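Local coordinates for protein CmeC (Campylobacter jejuni, PDB 4MT4) that forms a trimeric channel in the outer membrane and probably carries compounds out of the cell as the exit duct of an efflux system, at residues K177-S182 against E416-W421; D191-F194 against A198-E201; E402-D405 against S410-D413. All coordinates share one frame; numbering follows the deposited sequence.

Interaction 1 of 3, residues K177-S182 against E416-W421; sequences KEAYES and EARQNW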
loop_
_atom_site.group_PDB
_atom_site.type_symbol
_atom_site.label_atom_id
_atom_site.label_comp_id
_atom_site.label_asym_id
_atom_site.label_seq_id
_atom_site.Cartn_x
_atom_site.Cartn_y
_atom_site.Cartn_z
ATOM N N LYS B 177 27.018 -13.521 24.036
ATOM C CA LYS B 177 26.889 -13.858 25.449
ATOM C C LYS B 177 28.251 -14.237 26.014
ATOM O O LYS B 177 28.696 -13.675 27.017
ATOM C CB LYS B 177 25.898 -15.006 25.658
ATOM C CG LYS B 177 25.789 -15.465 27.105
ATOM C CD LYS B 177 24.813 -16.619 27.266
ATOM C CE LYS B 177 24.730 -17.070 28.718
ATOM N NZ LYS B 177 23.792 -18.214 28.905
ATOM N N GLU B 178 28.908 -15.189 25.357
ATOM C CA GLU B 178 30.244 -15.626 25.747
ATOM C C GLU B 178 31.252 -14.490 25.651
ATOM O O GLU B 178 32.123 -14.348 26.510
ATOM C CB GLU B 178 30.697 -16.798 24.872
ATOM C CG GLU B 178 32.211 -16.966 24.764
ATOM C CD GLU B 178 32.871 -17.302 26.088
ATOM O OE1 GLU B 178 32.167 -17.746 27.021
ATOM O OE2 GLU B 178 34.102 -17.119 26.191
ATOM N N ALA B 179 31.129 -13.692 24.595
ATOM C CA ALA B 179 31.993 -12.538 24.396
ATOM C C ALA B 179 31.849 -11.557 25.552
ATOM O O ALA B 179 32.799 -10.869 25.917
ATOM C CB ALA B 179 31.676 -11.857 23.076
ATOM N N TYR B 180 30.652 -11.505 26.126
ATOM C CA TYR B 180 30.386 -10.645 27.271
ATOM C C TYR B 180 30.935 -11.246 28.561
ATOM O O TYR B 180 31.487 -10.534 29.398
ATOM C CB TYR B 180 28.885 -10.392 27.411
ATOM C CG TYR B 180 28.488 -9.816 28.752
ATOM C CD1 TYR B 180 28.721 -8.480 29.051
ATOM C CD2 TYR B 180 27.878 -10.607 29.717
ATOM C CE1 TYR B 180 28.360 -7.950 30.275
ATOM C CE2 TYR B 180 27.514 -10.085 30.943
ATOM C CZ TYR B 180 27.757 -8.756 31.216
ATOM O OH TYR B 180 27.394 -8.233 32.437
ATOM N N GLU B 181 30.775 -12.559 28.713
ATOM C CA GLU B 181 31.221 -13.262 29.912
ATOM C C GLU B 181 32.725 -13.128 30.127
ATOM O O GLU B 181 33.174 -12.738 31.204
ATOM C CB GLU B 181 30.842 -14.746 29.840
ATOM C CG GLU B 181 29.345 -15.016 29.770
ATOM C CD GLU B 181 28.596 -14.531 30.995
ATOM O OE1 GLU B 181 29.208 -14.464 32.083
ATOM O OE2 GLU B 181 27.394 -14.215 30.870
ATOM N N SER B 182 33.501 -13.449 29.097
ATOM C CA SER B 182 34.954 -13.401 29.201
ATOM C C SER B 182 35.454 -11.965 29.297
ATOM O O SER B 182 36.496 -11.705 29.896
ATOM C CB SER B 182 35.599 -14.107 28.009
ATOM O OG SER B 182 35.032 -15.390 27.813
ATOM N N GLU B 416 41.546 -6.154 20.634
ATOM C CA GLU B 416 41.270 -5.970 19.215
ATOM C C GLU B 416 41.180 -7.306 18.486
ATOM O O GLU B 416 40.260 -7.532 17.702
ATOM C CB GLU B 416 42.346 -5.095 18.571
ATOM C CG GLU B 416 42.277 -5.038 17.052
ATOM C CD GLU B 416 43.380 -4.192 16.447
ATOM O OE1 GLU B 416 43.812 -3.214 17.093
ATOM O OE2 GLU B 416 43.820 -4.508 15.321
ATOM N N ALA B 417 42.140 -8.188 18.749
ATOM C CA ALA B 417 42.177 -9.498 18.109
ATOM C C ALA B 417 40.944 -10.316 18.482
ATOM O O ALA B 417 40.410 -11.066 17.663
ATOM C CB ALA B 417 43.447 -10.242 18.497
ATOM N N ARG B 418 40.504 -10.152 19.723
ATOM C CA ARG B 418 39.320 -10.829 20.232
ATOM C C ARG B 418 38.043 -10.276 19.597
ATOM O O ARG B 418 37.120 -11.027 19.277
ATOM C CB ARG B 418 39.262 -10.687 21.754
ATOM C CG ARG B 418 37.982 -11.168 22.408
ATOM C CD ARG B 418 38.003 -10.844 23.895
ATOM N NE ARG B 418 36.678 -10.922 24.501
ATOM C CZ ARG B 418 36.222 -11.983 25.156
ATOM N NH1 ARG B 418 36.987 -13.058 25.292
ATOM N NH2 ARG B 418 35.004 -11.968 25.677
ATOM N N GLN B 419 38.002 -8.961 19.408
ATOM C CA GLN B 419 36.865 -8.305 18.770
ATOM C C GLN B 419 36.758 -8.721 17.307
ATOM O O GLN B 419 35.661 -8.866 16.767
ATOM C CB GLN B 419 36.991 -6.783 18.873
ATOM C CG GLN B 419 35.840 -6.010 18.248
ATOM C CD GLN B 419 34.580 -6.063 19.089
ATOM O OE1 GLN B 419 33.672 -6.852 18.824
ATOM N NE2 GLN B 419 34.516 -5.217 20.110
ATOM N N ASN B 420 37.910 -8.914 16.673
ATOM C CA ASN B 420 37.966 -9.325 15.274
ATOM C C ASN B 420 37.406 -10.728 15.066
ATOM O O ASN B 420 36.715 -10.985 14.080
ATOM C CB ASN B 420 39.402 -9.253 14.755
ATOM C CG ASN B 420 39.890 -7.828 14.588
ATOM O OD1 ASN B 420 39.095 -6.895 14.482
ATOM N ND2 ASN B 420 41.207 -7.653 14.560
ATOM N N TRP B 421 37.711 -11.632 15.993
ATOM C CA TRP B 421 37.168 -12.986 15.949
ATOM C C TRP B 421 35.651 -12.950 16.097
ATOM O O TRP B 421 34.930 -13.638 15.374
ATOM C CB TRP B 421 37.785 -13.858 17.044
ATOM C CG TRP B 421 37.219 -15.251 17.098
ATOM C CD1 TRP B 421 36.711 -15.973 16.057
ATOM C CD2 TRP B 421 37.092 -16.084 18.260
ATOM N NE1 TRP B 421 36.281 -17.202 16.496
ATOM C CE2 TRP B 421 36.503 -17.295 17.844
ATOM C CE3 TRP B 421 37.420 -15.922 19.610
ATOM C CZ2 TRP B 421 36.237 -18.338 18.729
ATOM C CZ3 TRP B 421 37.155 -16.960 20.487
ATOM C CH2 TRP B 421 36.570 -18.151 20.042
#

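Interaction 2 of 3, residues D191-F194 against A198-E201; sequences DEKF and AVGE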
loop_
_atom_site.group_PDB
_atom_site.type_symbol
_atom_site.label_atom_id
_atom_site.label_comp_id
_atom_site.label_asym_id
_atom_site.label_seq_id
_atom_site.Cartn_x
_atom_site.Cartn_y
_atom_site.Cartn_z
ATOM N N ASP B 191 40.895 -5.343 37.347
ATOM C CA ASP B 191 40.444 -4.570 38.498
ATOM C C ASP B 191 41.204 -4.993 39.751
ATOM O O ASP B 191 41.506 -4.165 40.610
ATOM C CB ASP B 191 38.937 -4.733 38.708
ATOM C CG ASP B 191 38.397 -3.819 39.791
ATOM O OD1 ASP B 191 38.745 -2.619 39.793
ATOM O OD2 ASP B 191 37.624 -4.304 40.645
ATOM N N GLU B 192 41.509 -6.284 39.852
ATOM C CA GLU B 192 42.285 -6.799 40.975
ATOM C C GLU B 192 43.733 -6.327 40.889
ATOM O O GLU B 192 44.312 -5.893 41.882
ATOM C CB GLU B 192 42.237 -8.328 41.020
ATOM C CG GLU B 192 40.854 -8.902 41.300
ATOM C CD GLU B 192 40.857 -10.417 41.397
ATOM O OE1 GLU B 192 41.956 -11.011 41.400
ATOM O OE2 GLU B 192 39.762 -11.015 41.469
ATOM N N LYS B 193 44.307 -6.413 39.693
ATOM C CA LYS B 193 45.679 -5.979 39.462
ATOM C C LYS B 193 45.852 -4.489 39.744
ATOM O O LYS B 193 46.917 -4.048 40.174
ATOM C CB LYS B 193 46.103 -6.285 38.023
ATOM C CG LYS B 193 46.454 -7.739 37.761
ATOM C CD LYS B 193 47.074 -7.906 36.383
ATOM C CE LYS B 193 47.556 -9.328 36.154
ATOM N NZ LYS B 193 48.255 -9.463 34.848
ATOM N N PHE B 194 44.796 -3.720 39.503
ATOM C CA PHE B 194 44.836 -2.275 39.702
ATOM C C PHE B 194 44.975 -1.896 41.173
ATOM O O PHE B 194 45.741 -1.000 41.523
ATOM C CB PHE B 194 43.579 -1.628 39.120
ATOM C CG PHE B 194 43.509 -0.144 39.335
ATOM C CD1 PHE B 194 44.228 0.719 38.526
ATOM C CD2 PHE B 194 42.724 0.388 40.345
ATOM C CE1 PHE B 194 44.168 2.085 38.721
ATOM C CE2 PHE B 194 42.660 1.752 40.544
ATOM C CZ PHE B 194 43.382 2.603 39.731
ATOM N N ALA B 198 49.284 -3.366 39.794
ATOM C CA ALA B 198 49.884 -4.173 38.736
ATOM C C ALA B 198 49.499 -3.668 37.345
ATOM O O ALA B 198 50.171 -3.976 36.361
ATOM C CB ALA B 198 49.489 -5.631 38.897
ATOM N N VAL B 199 48.411 -2.908 37.262
ATOM C CA VAL B 199 48.028 -2.258 36.012
ATOM C C VAL B 199 47.692 -0.792 36.262
ATOM O O VAL B 199 47.330 -0.409 37.374
ATOM C CB VAL B 199 46.822 -2.951 35.334
ATOM C CG1 VAL B 199 47.160 -4.389 34.969
ATOM C CG2 VAL B 199 45.599 -2.895 36.228
ATOM N N GLY B 200 47.821 0.024 35.223
ATOM C CA GLY B 200 47.560 1.446 35.337
ATOM C C GLY B 200 46.111 1.807 35.090
ATOM O O GLY B 200 45.296 0.957 34.728
ATOM N N GLU B 201 45.792 3.081 35.291
ATOM C CA GLU B 201 44.441 3.588 35.082
ATOM C C GLU B 201 44.041 3.476 33.614
ATOM O O GLU B 201 42.869 3.283 33.291
ATOM C CB GLU B 201 44.338 5.042 35.546
ATOM C CG GLU B 201 42.959 5.658 35.389
ATOM C CD GLU B 201 42.919 7.109 35.826
ATOM O OE1 GLU B 201 43.981 7.649 36.198
ATOM O OE2 GLU B 201 41.824 7.707 35.796
HETATM O O HOH W 1 47.359 0.794 40.015
#

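Interaction 3 of 3, residues E402-D405 against S410-D413; sequences ERYD and SLQD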
loop_
_atom_site.group_PDB
_atom_site.type_symbol
_atom_site.label_atom_id
_atom_site.label_comp_id
_atom_site.label_asym_id
_atom_site.label_seq_id
_atom_site.Cartn_x
_atom_site.Cartn_y
_atom_site.Cartn_z
ATOM N N GLU B 402 47.776 -16.245 24.207
ATOM C CA GLU B 402 48.990 -16.834 24.761
ATOM C C GLU B 402 50.043 -15.767 25.039
ATOM O O GLU B 402 50.722 -15.800 26.066
ATOM C CB GLU B 402 49.556 -17.891 23.806
ATOM C CG GLU B 402 48.655 -19.097 23.598
ATOM C CD GLU B 402 49.136 -20.000 22.477
ATOM O OE1 GLU B 402 50.015 -19.572 21.700
ATOM O OE2 GLU B 402 48.634 -21.140 22.373
ATOM N N ARG B 403 50.167 -14.820 24.114
ATOM C CA ARG B 403 51.160 -13.758 24.218
ATOM C C ARG B 403 50.789 -12.730 25.281
ATOM O O ARG B 403 51.657 -12.216 25.986
ATOM C CB ARG B 403 51.344 -13.069 22.864
ATOM C CG ARG B 403 51.889 -13.983 21.778
ATOM C CD ARG B 403 52.154 -13.220 20.487
ATOM N NE ARG B 403 52.814 -14.058 19.490
ATOM C CZ ARG B 403 53.200 -13.633 18.291
ATOM N NH1 ARG B 403 52.994 -12.374 17.933
ATOM N NH2 ARG B 403 53.794 -14.470 17.450
ATOM N N TYR B 404 49.499 -12.429 25.392
ATOM C CA TYR B 404 49.031 -11.475 26.390
ATOM C C TYR B 404 49.220 -12.017 27.802
ATOM O O TYR B 404 49.515 -11.266 28.729
ATOM C CB TYR B 404 47.559 -11.122 26.160
ATOM C CG TYR B 404 46.948 -10.328 27.294
ATOM C CD1 TYR B 404 47.149 -8.959 27.396
ATOM C CD2 TYR B 404 46.173 -10.951 28.266
ATOM C CE1 TYR B 404 46.597 -8.231 28.435
ATOM C CE2 TYR B 404 45.619 -10.231 29.307
ATOM C CZ TYR B 404 45.832 -8.872 29.386
ATOM O OH TYR B 404 45.281 -8.149 30.419
ATOM N N ASP B 405 49.050 -13.324 27.962
ATOM C CA ASP B 405 49.135 -13.944 29.278
ATOM C C ASP B 405 50.558 -13.929 29.833
ATOM O O ASP B 405 50.753 -13.952 31.047
ATOM C CB ASP B 405 48.603 -15.377 29.229
ATOM C CG ASP B 405 47.097 -15.434 29.049
ATOM O OD1 ASP B 405 46.421 -14.439 29.388
ATOM O OD2 ASP B 405 46.589 -16.470 28.573
ATOM N N SER B 410 50.221 -6.067 24.311
ATOM C CA SER B 410 49.426 -5.070 25.015
ATOM C C SER B 410 47.968 -5.505 25.107
ATOM O O SER B 410 47.487 -6.272 24.270
ATOM C CB SER B 410 49.523 -3.713 24.315
ATOM O OG SER B 410 48.931 -3.765 23.029
ATOM N N LEU B 411 47.274 -5.019 26.132
ATOM C CA LEU B 411 45.863 -5.329 26.326
ATOM C C LEU B 411 45.033 -4.857 25.139
ATOM O O LEU B 411 44.110 -5.541 24.701
ATOM C CB LEU B 411 45.348 -4.687 27.616
ATOM C CG LEU B 411 43.850 -4.814 27.904
ATOM C CD1 LEU B 411 43.454 -6.268 28.124
ATOM C CD2 LEU B 411 43.457 -3.958 29.098
ATOM N N GLN B 412 45.383 -3.683 24.622
ATOM C CA GLN B 412 44.692 -3.088 23.484
ATOM C C GLN B 412 44.739 -3.984 22.250
ATOM O O GLN B 412 43.719 -4.211 21.598
ATOM C CB GLN B 412 45.300 -1.723 23.161
ATOM C CG GLN B 412 44.741 -1.069 21.915
ATOM C CD GLN B 412 45.393 0.268 21.623
ATOM O OE1 GLN B 412 46.099 0.821 22.464
ATOM N NE2 GLN B 412 45.161 0.792 20.424
ATOM N N ASP B 413 45.928 -4.490 21.934
ATOM C CA ASP B 413 46.098 -5.401 20.807
ATOM C C ASP B 413 45.356 -6.714 21.040
ATOM O O ASP B 413 44.856 -7.330 20.101
ATOM C CB ASP B 413 47.582 -5.677 20.554
ATOM C CG ASP B 413 48.257 -4.569 19.769
ATOM O OD1 ASP B 413 47.689 -3.459 19.690
ATOM O OD2 ASP B 413 49.359 -4.808 19.232
#

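Interaction 1 of 3, residues K177-S182 against E416-W421
Arg418 reaches across from its helix to meet the backbone of Ala179 and the side chain of Ser182, and this one long arm makes nearly all of the contact. Its CG lies anti to the backbone N (chi1 172°) and the chain stays extended as far as NE, which carries the guanidinium over the gap between two antiparallel helices whose local axes are 11.7 Å apart. The carbonyl of Ala179 lies at the edge of the guanidinium, near its plane, and Arg418 NH2 donates to Ala179 O over 2.5 Å, a bond so short and bent that its exact length is doubtful. Ser182 CB touches the group obliquely, 3.2 Å from both NH1 and NH2 of Arg418; Ser182 OG lies in the guanidinium plane but more distant, 4.0 Å from the same two nitrogens. That hydroxyl is turned back within its own helix: Ser182 OG donates to Glu178 OE2 at 2.5 Å, arriving from above the carboxylate plane. Glu178 OE2 is 5.1 Å from Arg418 NH1, too far for a salt bridge, although its charge would be expected to favour the cation. The contact is packing between antiparallel helices, 129-195 and 411-445, in the long helical barrel of an outer membrane factor; Tyr397 of helix 339-405 packs on Arg418, and helix 201-236 touches Tyr180 and Gln419.

Interaction 2 of 3, residues D191-F194 against A198-E201
Lys193 turns its aliphatic chain against Ala198 and Val199 where the chain reverses. From CB outward, the first methylene touches both residues: Lys193 CB lies 3.6 Å from Ala198 CB and also meets Val199 CG1. CG keeps to the Ala198 methyl. CD meets both again, with Val199 CG1 at 3.8 Å from Lys193 CD and Ala198 CB more distant, the side chains of Lys193 and Val199 crossing at about a right angle. Beyond CD the extended chain leads NZ away from the 198-201 segment. The backbone of Lys193 is gripped as well, since its O accepts from Ala198 N, five residues on; this bond is very short and its length doubtful, and a second one from Val199 N, at 3.5 Å from Lys193 O, is weak. Such a wide turn ends helix 129-195 and leads through Gly200, the N-cap residue, into helix 201-236, making a helical hairpin at the end of the protein remote from its beta strands, as in the periplasmic tips of outer membrane factors. On the other flank, Val199 CG2 lies in the cleft between its own backbone N and carbonyl carbon and packs 3.7 Å from Phe194 CB. The Phe194 ring presents its edge to Glu201 N, 3.9 Å from CE1. One water donates to both Phe194 O and Val199 O, while the Glu201 carboxylate forms a salt bridge with Arg395 of the third subunit.

Interaction 3 of 3, residues E402-D405 against S410-D413
Tyr404 and Leu411 lie side by side and point the same way, and between them they make most of this apolar contact. The ring of Tyr404 runs along Leu411 from its backbone to its tip. Near the base, Tyr404 CE1 is 3.7 Å from Leu411 CA, with Leu411 CB almost as close. Further out, the methyl CD1 of Leu411 takes over, touching CE1 and CZ and ending 3.5 Å from Tyr404 OH, a plain carbon-to-oxygen contact at the phenol's outer end. Tyr404 sets its CB toward 410-413, and with CG anti to the backbone N (chi1 170°) the ring carries on to Leu411. In Leu411, CG is likewise anti to its own backbone N, and a chi2 of 65° then brings CD1 to the phenol. Ser410 adds only its carbonyl: Ser410 O sits 4.1 Å from Tyr404 CD1, oblique to the ring, and its side chain turns elsewhere.

The second shell fixes where Leu411 begins. Ser410 is the N-cap of helix 411-445, and its hydroxyl accepts from Asp413 N across 3.3 Å, with the N-H to OG angle a fairly straight 160°. This capping bond satisfies a backbone N-H of the first turn and sets the start of the helix from which Leu411 projects. On the aromatic side, Tyr404 stacks on the ring of Tyr414, about one turn on from Leu411 in helix 411-445.

Neighbouring subunits flank the contact: Arg403 makes a cation-pi contact with Tyr202 of the second subunit, and Gln412 packs on Glu416 of the third. The pair thus closes the turn of a helical hairpin between helix 339-405 and helix 411-445, and Asn190 of helix 129-195 packs against both Tyr404 and Leu411.

How the interactions relate
All three contacts lie toward the same end of the long helical part of the chain, far from its beta strands. Interactions 2 and 3 are the turns of two hairpins, one in each half of the sequence, with centres 15 Å apart and nearest atoms about 5 Å apart. Interaction 1 joins these hairpins further along their helices: it shares helix 129-195 with interaction 2, at 21 Å between centres, and helix 411-445 with interaction 3, at 13 Å. Asn190, just before 191-194, packs on interaction 3 and so links the two turns. The lipid-like ligand, held by Cys1 and residues 124-126, is bound elsewhere; none of these contacts contributes to its pocket.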